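Local coordinates for RagA protein (Porphyromonas gingivalis, PDB 6SLN) that probably imports peptides across the outer membrane of the bacterium as a TonB-dependent receptor, at residues A304-A309 against S389-V394; G338-P343 against D380-Y385; N445-I450 against T457-A462; F501-E506 against M521-I526. One frame throughout, in Å; residues are numbered along the deposited sequence.

From the N terminus, the chain first reaches interaction 1, which joins the end of helix 301-305 to helix 390-396 and so closes a loop made largely of four barrel strands. Interaction 2 falls wholly within that loop and ties the connection after strand 325-337 to the one after strand 363-377. The two touch: Lys307 N meets Met339 O and Leu305 O meets Arg341 N, both probable hydrogen bonds. Interactions 3 and 4 follow in series on the opposite side of the chain's centre, about 45 to 51 Å away between centres. Each closes a beta hairpin, strands 456-475 and 487-510 are neighbours in the barrel wall, and one phospholipid lies against both.

Interaction 1. Residues A304-A309 against S389-V394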
# COMPACT_ATOMS: atom_id res chain seq x y z
N ALA A 304 18.85 29.56 -13.75
CA ALA A 304 17.44 29.23 -13.57
C ALA A 304 17.24 27.76 -13.21
O ALA A 304 16.25 27.42 -12.56
CB ALA A 304 16.66 29.57 -14.84
N LEU A 305 18.14 26.88 -13.66
CA LEU A 305 17.94 25.44 -13.48
C LEU A 305 19.06 24.71 -12.75
O LEU A 305 18.92 23.50 -12.55
CB LEU A 305 17.68 24.76 -14.84
CG LEU A 305 16.39 25.27 -15.48
CD1 LEU A 305 16.63 25.54 -16.93
CD2 LEU A 305 15.18 24.36 -15.25
N PHE A 306 20.14 25.37 -12.36
CA PHE A 306 21.20 24.72 -11.61
C PHE A 306 21.72 25.67 -10.55
O PHE A 306 21.75 26.89 -10.73
CB PHE A 306 22.37 24.26 -12.52
CG PHE A 306 22.03 23.11 -13.43
CD1 PHE A 306 21.34 23.33 -14.61
CD2 PHE A 306 22.37 21.82 -13.08
CE1 PHE A 306 21.01 22.28 -15.44
CE2 PHE A 306 22.07 20.77 -13.91
CZ PHE A 306 21.38 21.00 -15.09
N LYS A 307 22.15 25.09 -9.44
CA LYS A 307 22.53 25.83 -8.24
C LYS A 307 23.80 25.20 -7.71
O LYS A 307 24.16 24.09 -8.09
CB LYS A 307 21.41 25.77 -7.18
CG LYS A 307 20.97 24.32 -6.87
CD LYS A 307 20.01 24.18 -5.67
CE LYS A 307 20.48 23.09 -4.69
NZ LYS A 307 20.03 23.28 -3.27
N THR A 308 24.48 25.91 -6.83
CA THR A 308 25.50 25.29 -6.02
C THR A 308 24.80 24.54 -4.90
O THR A 308 23.84 25.05 -4.30
CB THR A 308 26.46 26.33 -5.46
OG1 THR A 308 27.03 27.07 -6.54
CG2 THR A 308 27.58 25.66 -4.71
N ALA A 309 25.24 23.31 -4.63
CA ALA A 309 24.58 22.51 -3.62
C ALA A 309 25.59 22.06 -2.58
O ALA A 309 26.75 21.81 -2.91
CB ALA A 309 23.90 21.29 -4.25
N SER A 389 13.61 22.07 -19.37
CA SER A 389 14.18 21.15 -18.40
C SER A 389 15.66 20.87 -18.69
O SER A 389 16.07 20.78 -19.85
CB SER A 389 13.38 19.85 -18.39
OG SER A 389 14.07 18.83 -17.67
N GLY A 390 16.45 20.74 -17.63
CA GLY A 390 17.78 20.19 -17.70
C GLY A 390 18.78 21.05 -18.45
O GLY A 390 18.51 22.18 -18.84
N THR A 391 19.97 20.47 -18.63
CA THR A 391 20.98 21.16 -19.42
C THR A 391 20.47 21.43 -20.82
O THR A 391 20.88 22.41 -21.45
CB THR A 391 22.26 20.35 -19.48
OG1 THR A 391 21.93 18.99 -19.79
CG2 THR A 391 23.00 20.41 -18.17
N PHE A 392 19.57 20.59 -21.31
CA PHE A 392 18.89 20.87 -22.57
C PHE A 392 18.19 22.22 -22.53
O PHE A 392 18.32 23.03 -23.45
CB PHE A 392 17.89 19.76 -22.89
CG PHE A 392 16.98 20.10 -24.01
CD1 PHE A 392 17.47 20.20 -25.30
CD2 PHE A 392 15.65 20.34 -23.79
CE1 PHE A 392 16.63 20.51 -26.36
CE2 PHE A 392 14.80 20.65 -24.83
CZ PHE A 392 15.29 20.73 -26.13
N GLY A 393 17.41 22.47 -21.47
CA GLY A 393 16.69 23.72 -21.37
C GLY A 393 17.61 24.90 -21.12
O GLY A 393 17.37 26.00 -21.62
N VAL A 394 18.68 24.68 -20.35
CA VAL A 394 19.68 25.72 -20.14
C VAL A 394 20.15 26.30 -21.47
O VAL A 394 20.31 27.52 -21.60
CB VAL A 394 20.85 25.17 -19.32
CG1 VAL A 394 22.00 26.16 -19.30
CG2 VAL A 394 20.39 24.84 -17.90
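Phe306 and Leu305 lean on one flank of helix 390-396, joining two connecting segments of the TonB-dependent receptor barrel: the link from helix 301-305 into strand 309-322 and the short helix that follows strand 363-377. The Phe306 ring meets the helix with its edge. Its CE1 lies 3.6 Å from Val394 CG2 and 3.9 Å from Gly390 C, both near the ring plane, while its CZ reaches Thr391 CG2 at 3.5 Å from an oblique direction. Leu305 adds its CD1 branch, which slides past Val394 CG2 at 3.9 Å, running the opposite way. One valine methyl is therefore shared by Leu305 and Phe306.

Further out, the helix is held by its own backbone. Val394 N donates to Gly390 O at 2.9 Å, and Gly393 N to Ser389 O, bonds that hold the turn against which the phenylalanine edge rests. The Phe306 side chain also touches Met339 of the loop after strand 325-337, and the backbone of Leu305 is hydrogen-bonded to Arg341 of the same loop. Thr391 looks two ways. Its methyl touches the ring obliquely, whereas OG1 is hydrogen-bonded to Gln982 O. The torsion behind this split, chi1 47°, sets OG1 between the backbone N and the carbonyl carbon and leaves CG2 anti to the carbonyl carbon, turned to Phe306 CZ.

Interaction 2. Residues G338-P343 against D380-Y385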
# COMPACT_ATOMS: atom_id res chain seq x y z
N GLY A 338 21.70 17.60 -4.64
CA GLY A 338 21.82 17.63 -6.09
C GLY A 338 22.01 19.04 -6.60
O GLY A 338 21.37 19.99 -6.12
N MET A 339 22.88 19.20 -7.58
CA MET A 339 23.14 20.55 -8.07
C MET A 339 22.12 21.01 -9.09
O MET A 339 21.92 22.22 -9.24
CB MET A 339 24.54 20.66 -8.64
CG MET A 339 24.89 19.59 -9.61
SD MET A 339 26.30 20.19 -10.53
CE MET A 339 25.45 20.85 -11.94
N ALA A 340 21.46 20.11 -9.81
CA ALA A 340 20.31 20.56 -10.59
C ALA A 340 19.23 21.02 -9.64
O ALA A 340 19.09 20.51 -8.52
CB ALA A 340 19.77 19.45 -11.48
N ARG A 341 18.46 22.02 -10.07
CA ARG A 341 17.47 22.59 -9.17
C ARG A 341 16.32 21.63 -8.94
O ARG A 341 15.75 21.61 -7.84
CB ARG A 341 16.96 23.92 -9.72
CG ARG A 341 17.90 25.05 -9.44
CD ARG A 341 17.16 26.35 -9.67
NE ARG A 341 18.10 27.45 -9.77
CZ ARG A 341 18.61 28.08 -8.71
NH1 ARG A 341 18.26 27.72 -7.48
NH2 ARG A 341 19.49 29.05 -8.90
N GLU A 342 15.96 20.85 -9.97
CA GLU A 342 15.21 19.61 -9.80
C GLU A 342 15.80 18.83 -8.64
O GLU A 342 16.97 18.42 -8.69
CB GLU A 342 15.25 18.79 -11.08
CG GLU A 342 13.91 18.32 -11.55
CD GLU A 342 14.06 17.43 -12.75
OE1 GLU A 342 13.75 16.22 -12.62
OE2 GLU A 342 14.50 17.93 -13.81
N PRO A 343 15.05 18.66 -7.56
CA PRO A 343 15.66 18.19 -6.31
C PRO A 343 16.17 16.78 -6.46
O PRO A 343 15.51 15.92 -7.06
CB PRO A 343 14.51 18.27 -5.31
CG PRO A 343 13.63 19.33 -5.89
CD PRO A 343 13.66 19.06 -7.35
N ASP A 380 14.14 13.32 -12.33
CA ASP A 380 13.64 12.31 -13.23
C ASP A 380 13.11 12.90 -14.53
O ASP A 380 12.16 12.39 -15.11
CB ASP A 380 12.57 11.47 -12.53
CG ASP A 380 13.19 10.46 -11.57
OD1 ASP A 380 14.30 9.95 -11.86
OD2 ASP A 380 12.59 10.19 -10.51
N TYR A 381 13.74 13.97 -15.00
CA TYR A 381 13.48 14.46 -16.35
C TYR A 381 14.73 14.46 -17.20
O TYR A 381 14.62 14.49 -18.43
CB TYR A 381 12.88 15.87 -16.31
CG TYR A 381 11.43 15.85 -15.88
CD1 TYR A 381 10.53 14.98 -16.48
CD2 TYR A 381 10.97 16.67 -14.87
CE1 TYR A 381 9.21 14.96 -16.09
CE2 TYR A 381 9.65 16.65 -14.47
CZ TYR A 381 8.78 15.78 -15.09
OH TYR A 381 7.46 15.74 -14.70
N PHE A 382 15.90 14.37 -16.57
CA PHE A 382 17.15 14.37 -17.29
C PHE A 382 17.24 13.17 -18.23
O PHE A 382 16.63 12.12 -18.01
CB PHE A 382 18.32 14.39 -16.30
CG PHE A 382 18.51 15.74 -15.64
CD1 PHE A 382 19.32 16.68 -16.22
CD2 PHE A 382 17.85 16.05 -14.47
CE1 PHE A 382 19.50 17.91 -15.64
CE2 PHE A 382 18.01 17.28 -13.89
CZ PHE A 382 18.84 18.21 -14.48
N GLY A 383 17.99 13.36 -19.32
CA GLY A 383 18.04 12.36 -20.35
C GLY A 383 16.84 12.35 -21.27
O GLY A 383 16.92 11.74 -22.33
N LYS A 384 15.74 12.99 -20.90
CA LYS A 384 14.63 13.21 -21.81
C LYS A 384 14.59 14.68 -22.22
O LYS A 384 15.25 15.55 -21.63
CB LYS A 384 13.32 12.76 -21.16
CG LYS A 384 13.16 11.27 -21.14
CD LYS A 384 11.90 10.81 -20.43
CE LYS A 384 11.99 11.05 -18.94
NZ LYS A 384 10.68 10.77 -18.27
N TYR A 385 13.82 14.96 -23.28
CA TYR A 385 13.84 16.26 -23.96
C TYR A 385 12.51 16.94 -23.68
O TYR A 385 11.53 16.76 -24.41
CB TYR A 385 14.11 16.13 -25.47
CG TYR A 385 15.57 16.02 -25.78
CD1 TYR A 385 16.41 17.12 -25.68
CD2 TYR A 385 16.12 14.81 -26.16
CE1 TYR A 385 17.77 17.02 -25.96
CE2 TYR A 385 17.48 14.69 -26.45
CZ TYR A 385 18.29 15.79 -26.35
OH TYR A 385 19.63 15.64 -26.62
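Glu342 OE1 ends among the backbone nitrogens of 380-385: it lies 2.9 Å from Asp380 N and accepts a weak hydrogen bond from Tyr381 N at 3.3 Å, bent to 124° at the hydrogen. The glutamate brings its carboxylate there on a chain that runs extended beyond CG, crossing from the loop after strand 325-337 to the loop after strand 363-377.

Two aromatic residues border the group. Tyr381 crosses it at about a right angle, with the carboxylate and ring planes well inclined; OE2 lies in the ring plane at the edge, and OE1 comes 3.6 Å from Tyr381 CD2. Phe382 runs past in the opposite direction. Its ring is only 19° from the carboxylate plane, and CE2 sits 3.6 Å from Glu342 OE2. The far end of the same ring packs on Ala340, with CZ 3.4 Å from Ala340 CB, so one phenylalanine spans both the apolar and the charged parts of 338-343. The nearby Asp380 carboxylate, its OD1 6.3 Å from Glu342 OE1, could make the glutamate's charge slightly costlier.

Tyr983 meets the Phe382 ring and, through its OH, hydrogen-bonds Ala340 N. Lys384 N donates to Tyr381 O at 3.1 Å, closing the turn, and Gly383 takes its positive-phi position. The contact thus pairs the loop between strands 325-337 and 345-360 of the receptor barrel with the loop leading to helix 390-396, which holds a type II beta turn and whose Lys384 and Tyr385 pack on the bound peptide.

Interaction 3. Residues N445-I450 against T457-A462. With 3PE (1,2-Distearoyl-sn-glycerophosphoethanolamine), chain G.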
# COMPACT_ATOMS: atom_id res chain seq x y z
N ASN A 445 25.05 -10.25 9.38
CA ASN A 445 25.95 -11.33 8.99
C ASN A 445 26.54 -11.96 10.24
O ASN A 445 27.01 -11.24 11.13
CB ASN A 445 27.08 -10.80 8.11
CG ASN A 445 26.66 -9.59 7.30
OD1 ASN A 445 26.91 -8.47 7.70
ND2 ASN A 445 26.04 -9.82 6.14
N GLY A 446 26.52 -13.28 10.29
CA GLY A 446 27.22 -14.00 11.34
C GLY A 446 27.99 -15.16 10.74
O GLY A 446 27.58 -15.74 9.73
N PHE A 447 29.11 -15.49 11.37
CA PHE A 447 29.92 -16.62 10.93
C PHE A 447 30.48 -17.37 12.14
O PHE A 447 30.79 -16.77 13.17
CB PHE A 447 31.07 -16.20 9.99
CG PHE A 447 32.25 -15.60 10.70
CD1 PHE A 447 33.25 -16.41 11.24
CD2 PHE A 447 32.38 -14.22 10.82
CE1 PHE A 447 34.33 -15.85 11.91
CE2 PHE A 447 33.46 -13.65 11.48
CZ PHE A 447 34.44 -14.47 12.02
N ALA A 448 30.62 -18.68 11.97
CA ALA A 448 31.29 -19.55 12.93
C ALA A 448 32.48 -20.21 12.25
O ALA A 448 32.38 -20.63 11.09
CB ALA A 448 30.35 -20.63 13.46
N GLN A 449 33.60 -20.29 12.95
CA GLN A 449 34.78 -20.96 12.41
C GLN A 449 35.21 -22.06 13.37
O GLN A 449 35.67 -21.78 14.48
CB GLN A 449 35.91 -19.98 12.14
CG GLN A 449 36.52 -20.22 10.77
CD GLN A 449 37.71 -19.34 10.49
OE1 GLN A 449 37.62 -18.36 9.74
NE2 GLN A 449 38.84 -19.69 11.08
N ILE A 450 35.04 -23.30 12.94
CA ILE A 450 35.40 -24.48 13.71
C ILE A 450 36.68 -25.06 13.14
O ILE A 450 36.71 -25.50 11.98
CB ILE A 450 34.27 -25.53 13.70
CG1 ILE A 450 32.95 -24.91 14.17
CG2 ILE A 450 34.65 -26.70 14.56
CD1 ILE A 450 31.93 -25.94 14.65
N THR A 457 39.61 -26.38 8.65
CA THR A 457 38.80 -25.24 9.05
C THR A 457 37.45 -25.35 8.36
O THR A 457 37.38 -25.50 7.13
CB THR A 457 39.49 -23.92 8.69
OG1 THR A 457 40.77 -23.89 9.32
CG2 THR A 457 38.67 -22.74 9.18
N LEU A 458 36.37 -25.29 9.15
CA LEU A 458 35.00 -25.35 8.65
C LEU A 458 34.34 -24.01 8.96
O LEU A 458 34.10 -23.70 10.13
CB LEU A 458 34.21 -26.48 9.31
CG LEU A 458 34.98 -27.77 9.58
CD1 LEU A 458 34.12 -28.74 10.33
CD2 LEU A 458 35.42 -28.37 8.27
N LYS A 459 34.05 -23.22 7.93
CA LYS A 459 33.44 -21.91 8.12
C LYS A 459 31.99 -21.95 7.69
O LYS A 459 31.69 -22.19 6.51
CB LYS A 459 34.20 -20.82 7.37
CG LYS A 459 33.80 -19.44 7.84
CD LYS A 459 34.84 -18.40 7.45
CE LYS A 459 34.18 -17.09 7.00
NZ LYS A 459 35.20 -16.05 6.71
N ALA A 460 31.10 -21.69 8.63
CA ALA A 460 29.70 -21.43 8.35
C ALA A 460 29.48 -19.92 8.43
O ALA A 460 29.92 -19.27 9.39
CB ALA A 460 28.79 -22.17 9.34
N GLN A 461 28.81 -19.36 7.43
CA GLN A 461 28.56 -17.93 7.38
C GLN A 461 27.16 -17.69 6.81
O GLN A 461 26.74 -18.36 5.87
CB GLN A 461 29.62 -17.20 6.55
CG GLN A 461 29.25 -15.75 6.24
CD GLN A 461 30.45 -14.83 6.16
OE1 GLN A 461 30.68 -14.01 7.06
NE2 GLN A 461 31.23 -14.95 5.09
N ALA A 462 26.44 -16.75 7.41
CA ALA A 462 25.05 -16.58 7.04
C ALA A 462 24.69 -15.13 7.27
O ALA A 462 25.18 -14.50 8.22
CB ALA A 462 24.12 -17.52 7.84
C1 3PE G . 17.73 -25.16 -0.48
C2 3PE G . 18.79 -25.16 0.60
C3 3PE G . 20.11 -25.70 0.01
O31 3PE G . 21.08 -25.82 1.02
O32 3PE G . 21.44 -27.97 0.50
C31 3PE G . 21.56 -27.11 1.30
C32 3PE G . 22.24 -27.41 2.65
C33 3PE G . 23.76 -27.53 2.58
C34 3PE G . 24.32 -28.05 3.90
C35 3PE G . 24.96 -26.95 4.75
C36 3PE G . 26.21 -27.49 5.45
C37 3PE G . 26.49 -26.77 6.77
C38 3PE G . 27.77 -27.34 7.40
C39 3PE G . 28.17 -26.49 8.60
C3A 3PE G . 29.62 -26.76 8.98
C3B 3PE G . 30.21 -25.53 9.69
O21 3PE G . 18.84 -23.82 1.02
O22 3PE G . 18.08 -23.56 3.12
C21 3PE G . 19.02 -23.62 2.41
C22 3PE G . 20.42 -23.48 3.02
C23 3PE G . 20.35 -23.26 4.54
C24 3PE G . 21.50 -24.06 5.17
C25 3PE G . 22.41 -23.20 6.05
C26 3PE G . 23.16 -24.10 7.05
C27 3PE G . 23.84 -23.23 8.11
C28 3PE G . 24.61 -24.08 9.12
C29 3PE G . 25.38 -23.20 10.12
C2A 3PE G . 25.41 -23.80 11.53
C2B 3PE G . 26.77 -23.66 12.24
C2C 3PE G . 26.55 -23.33 13.74
C2D 3PE G . 27.85 -23.26 14.57
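Gln461 leaves its strand with CG anti to the backbone N, chi1 169°, and then bends at chi2, which brings its OE1 to 3.7 Å from Phe447 CB. Phe447 CG sits between the backbone N and the carbonyl carbon, chi1 79°, and the ring stands 81° from the plane of the Gln461 amide. Lys459 bends at its third torsion and holds NZ 5.1 Å from the centroid of the Phe447 ring, at most a weak cation-pi attraction. Gln449 touches its cross-strand partner Lys459 and, diagonally, Thr457: Gln449 OE1 lies 3.6 Å from Lys459 CD, and Gln449 NE2 lies 3.6 Å from Thr457 CG2.

Between the strands run six backbone hydrogen bonds. Gly446 and Ala462 exchange a pair, each 2.8 Å from N to O; Ala448 with Ala460 and Ile450 with Leu458 repeat it. The other face is apolar: alanines at its middle, Ile450 and Leu458 toward one end. Ala460 CB rests 3.6 Å from phospholipid C29, and Ala448 CB 3.8 Å from C2D of the same acyl chain, so this face looks out to the membrane. Strands 363-377 and 487-510 continue the wall beyond the two edges. Here is the antiparallel hairpin of an outer-membrane beta-barrel, with Phe447 among Gln449, Lys459 and Gln461 on one face and lipid against the alanines of the other.

Interaction 4. Residues F501-E506 against M521-I526; sequences FTNTAE and MGHEYI. With 3PE (1,2-Distearoyl-sn-glycerophosphoethanolamine), chain G; LMT (dodecyl-beta-D-maltoside), chain H.
Within strand 515-540, Met521 exchanges backbone hydrogen bonds with Ala505, Ala505 N lying 2.7 Å from Met521 O. Gly522, facing Thr504 in a non-hydrogen-bonded pair, lets Thr504 CG2 settle 3.8 Å from its CA. His523 comes next, beside Asn503 and pointing the same way. The amide and the imidazole are nearly coplanar, 8° apart, and Asn503 ND2 approaches His523 ND1 in the ring plane at 3.4 Å, a straight but weak hydrogen bond. Phospholipid C33 covers one imidazole face, 3.3 Å above its centre, and His523 NE2 makes a weak hydrogen bond to lipid O31 at 3.2 Å.

On the opposite face of the sheet, Glu524 extends alongside Thr502; Thr502 OG1 and Glu524 OE2 are modelled too close to be trusted, so a bond there is doubtful. Tyr525 returns to the lipid side, chi1 177° carrying its ring beside that of Phe501; Phe501 CD1 lies at the edge of the Tyr525 ring, 3.9 Å from Tyr525 CD2. Lipid O21 lies over one Tyr525 face, and C23 over the Phe501 ring. The tyrosine OH is hydrogen-bonded to Glu527. Aromatic and polar side chains thus line a phospholipid site on an antiparallel hairpin of the outer-membrane barrel.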
# COMPACT_ATOMS: atom_id res chain seq x y z
N PHE A 501 23.82 -18.01 2.48
CA PHE A 501 24.57 -18.94 3.32
C PHE A 501 25.74 -19.50 2.53
O PHE A 501 25.56 -19.94 1.39
CB PHE A 501 23.68 -20.07 3.83
CG PHE A 501 22.32 -19.62 4.26
CD1 PHE A 501 21.32 -19.45 3.33
CD2 PHE A 501 22.04 -19.39 5.59
CE1 PHE A 501 20.08 -19.05 3.70
CE2 PHE A 501 20.78 -19.00 5.97
CZ PHE A 501 19.80 -18.82 5.02
N THR A 502 26.92 -19.52 3.15
CA THR A 502 28.13 -20.07 2.56
C THR A 502 28.81 -20.97 3.57
O THR A 502 29.11 -20.55 4.69
CB THR A 502 29.10 -18.97 2.12
OG1 THR A 502 28.48 -18.16 1.11
CG2 THR A 502 30.37 -19.60 1.54
N ASN A 503 29.08 -22.21 3.16
CA ASN A 503 29.59 -23.23 4.06
C ASN A 503 30.78 -23.92 3.40
O ASN A 503 30.64 -24.51 2.32
CB ASN A 503 28.48 -24.23 4.41
CG ASN A 503 27.38 -23.59 5.23
OD1 ASN A 503 27.62 -23.14 6.35
ND2 ASN A 503 26.18 -23.52 4.67
N THR A 504 31.95 -23.83 4.03
CA THR A 504 33.18 -24.29 3.41
C THR A 504 34.02 -25.09 4.38
O THR A 504 34.12 -24.75 5.56
CB THR A 504 34.03 -23.11 2.89
OG1 THR A 504 34.39 -22.26 3.99
CG2 THR A 504 33.26 -22.31 1.85
N ALA A 505 34.65 -26.13 3.86
CA ALA A 505 35.61 -26.93 4.60
C ALA A 505 36.94 -26.82 3.88
O ALA A 505 37.01 -27.07 2.67
CB ALA A 505 35.15 -28.39 4.69
N GLU A 506 37.97 -26.40 4.60
CA GLU A 506 39.30 -26.22 4.03
C GLU A 506 40.28 -27.08 4.81
O GLU A 506 40.33 -27.02 6.04
CB GLU A 506 39.75 -24.74 4.08
CG GLU A 506 41.11 -24.51 3.42
CD GLU A 506 41.67 -23.12 3.67
OE1 GLU A 506 42.17 -22.87 4.79
OE2 GLU A 506 41.61 -22.28 2.75
N MET A 521 36.41 -27.64 -0.04
CA MET A 521 35.06 -27.86 -0.53
C MET A 521 34.13 -26.79 0.05
O MET A 521 34.32 -26.34 1.18
CB MET A 521 34.55 -29.25 -0.15
CG MET A 521 35.45 -30.38 -0.62
SD MET A 521 35.00 -30.92 -2.28
CE MET A 521 34.10 -32.43 -1.93
N GLY A 522 33.13 -26.39 -0.73
CA GLY A 522 32.26 -25.31 -0.33
C GLY A 522 30.85 -25.48 -0.84
O GLY A 522 30.62 -26.02 -1.94
N HIS A 523 29.88 -25.03 -0.04
CA HIS A 523 28.48 -24.97 -0.41
C HIS A 523 27.96 -23.55 -0.19
O HIS A 523 28.40 -22.86 0.73
CB HIS A 523 27.61 -25.93 0.40
CG HIS A 523 26.18 -25.48 0.51
ND1 HIS A 523 25.72 -24.69 1.54
CD2 HIS A 523 25.13 -25.67 -0.32
CE1 HIS A 523 24.44 -24.43 1.36
NE2 HIS A 523 24.05 -25.02 0.23
N GLU A 524 27.00 -23.14 -1.02
CA GLU A 524 26.52 -21.76 -1.01
C GLU A 524 25.10 -21.70 -1.54
O GLU A 524 24.82 -22.22 -2.62
CB GLU A 524 27.45 -20.89 -1.84
CG GLU A 524 26.91 -19.50 -2.12
CD GLU A 524 28.03 -18.50 -2.31
OE1 GLU A 524 28.52 -18.33 -3.45
OE2 GLU A 524 28.43 -17.91 -1.29
N TYR A 525 24.20 -21.04 -0.79
CA TYR A 525 22.83 -20.77 -1.20
C TYR A 525 22.50 -19.29 -0.99
O TYR A 525 22.63 -18.77 0.12
CB TYR A 525 21.83 -21.65 -0.44
CG TYR A 525 20.37 -21.37 -0.78
CD1 TYR A 525 19.81 -21.84 -1.96
CD2 TYR A 525 19.54 -20.67 0.09
CE1 TYR A 525 18.49 -21.60 -2.28
CE2 TYR A 525 18.20 -20.42 -0.22
CZ TYR A 525 17.68 -20.90 -1.41
OH TYR A 525 16.36 -20.67 -1.75
N ILE A 526 22.09 -18.62 -2.06
CA ILE A 526 21.64 -17.24 -2.01
C ILE A 526 20.25 -17.21 -2.60
O ILE A 526 19.97 -17.88 -3.60
CB ILE A 526 22.59 -16.27 -2.75
CG1 ILE A 526 22.59 -16.53 -4.25
CG2 ILE A 526 24.04 -16.35 -2.23
CD1 ILE A 526 23.43 -15.55 -5.04
C1 3PE G . 17.73 -25.16 -0.48
C2 3PE G . 18.79 -25.16 0.60
C3 3PE G . 20.11 -25.70 0.01
O31 3PE G . 21.08 -25.82 1.02
O32 3PE G . 21.44 -27.97 0.50
C31 3PE G . 21.56 -27.11 1.30
C32 3PE G . 22.24 -27.41 2.65
C33 3PE G . 23.76 -27.53 2.58
C34 3PE G . 24.32 -28.05 3.90
C35 3PE G . 24.96 -26.95 4.75
C36 3PE G . 26.21 -27.49 5.45
C37 3PE G . 26.49 -26.77 6.77
C38 3PE G . 27.77 -27.34 7.40
C39 3PE G . 28.17 -26.49 8.60
C3A 3PE G . 29.62 -26.76 8.98
C3B 3PE G . 30.21 -25.53 9.69
O21 3PE G . 18.84 -23.82 1.02
O22 3PE G . 18.08 -23.56 3.12
C21 3PE G . 19.02 -23.62 2.41
C22 3PE G . 20.42 -23.48 3.02
C23 3PE G . 20.35 -23.26 4.54
C24 3PE G . 21.50 -24.06 5.17
C25 3PE G . 22.41 -23.20 6.05
C26 3PE G . 23.16 -24.10 7.05
C27 3PE G . 23.84 -23.23 8.11
C28 3PE G . 24.61 -24.08 9.12
C29 3PE G . 25.38 -23.20 10.12
C2A 3PE G . 25.41 -23.80 11.53
C2B 3PE G . 26.77 -23.66 12.24
C2C 3PE G . 26.55 -23.33 13.74
C2D 3PE G . 27.85 -23.26 14.57
C1B LMT H . 11.79 -22.15 -1.13
C2B LMT H . 11.06 -20.75 -1.28
C3B LMT H . 9.61 -20.87 -1.81
C4B LMT H . 9.64 -21.80 -3.04
C5B LMT H . 10.02 -23.16 -2.42
C6B LMT H . 9.65 -24.34 -3.33
O1B LMT H . 11.79 -22.63 0.19
O2B LMT H . 11.09 -20.07 -0.08
O3B LMT H . 9.02 -19.66 -2.05
O4' LMT H . 8.42 -21.86 -3.68
O5B LMT H . 11.39 -23.16 -2.05
O6B LMT H . 8.89 -25.27 -2.63
C1' LMT H . 13.85 -22.69 3.63
C2' LMT H . 14.50 -21.75 2.60
C3' LMT H . 13.41 -21.54 1.53
C4' LMT H . 13.05 -22.86 0.81
C5' LMT H . 12.92 -24.04 1.84
C6' LMT H . 13.11 -25.42 1.21
O1' LMT H . 14.51 -22.81 4.86
O2' LMT H . 14.81 -20.50 3.11
O3' LMT H . 13.78 -20.57 0.63
O5' LMT H . 13.74 -23.98 3.02
O6' LMT H . 13.32 -25.28 -0.17
C1 LMT H . 15.85 -22.33 5.07
C2 LMT H . 15.91 -21.81 6.50
C3 LMT H . 17.12 -21.00 6.89
C4 LMT H . 17.47 -21.21 8.36
C5 LMT H . 18.96 -21.36 8.54
C6 LMT H . 19.53 -20.62 9.74
C7 LMT H . 21.03 -20.57 9.60
C8 LMT H . 21.72 -19.94 10.80
C9 LMT H . 23.22 -19.87 10.59
C10 LMT H . 23.98 -19.33 11.79
C11 LMT H . 25.41 -19.03 11.41
C12 LMT H . 26.31 -18.75 12.57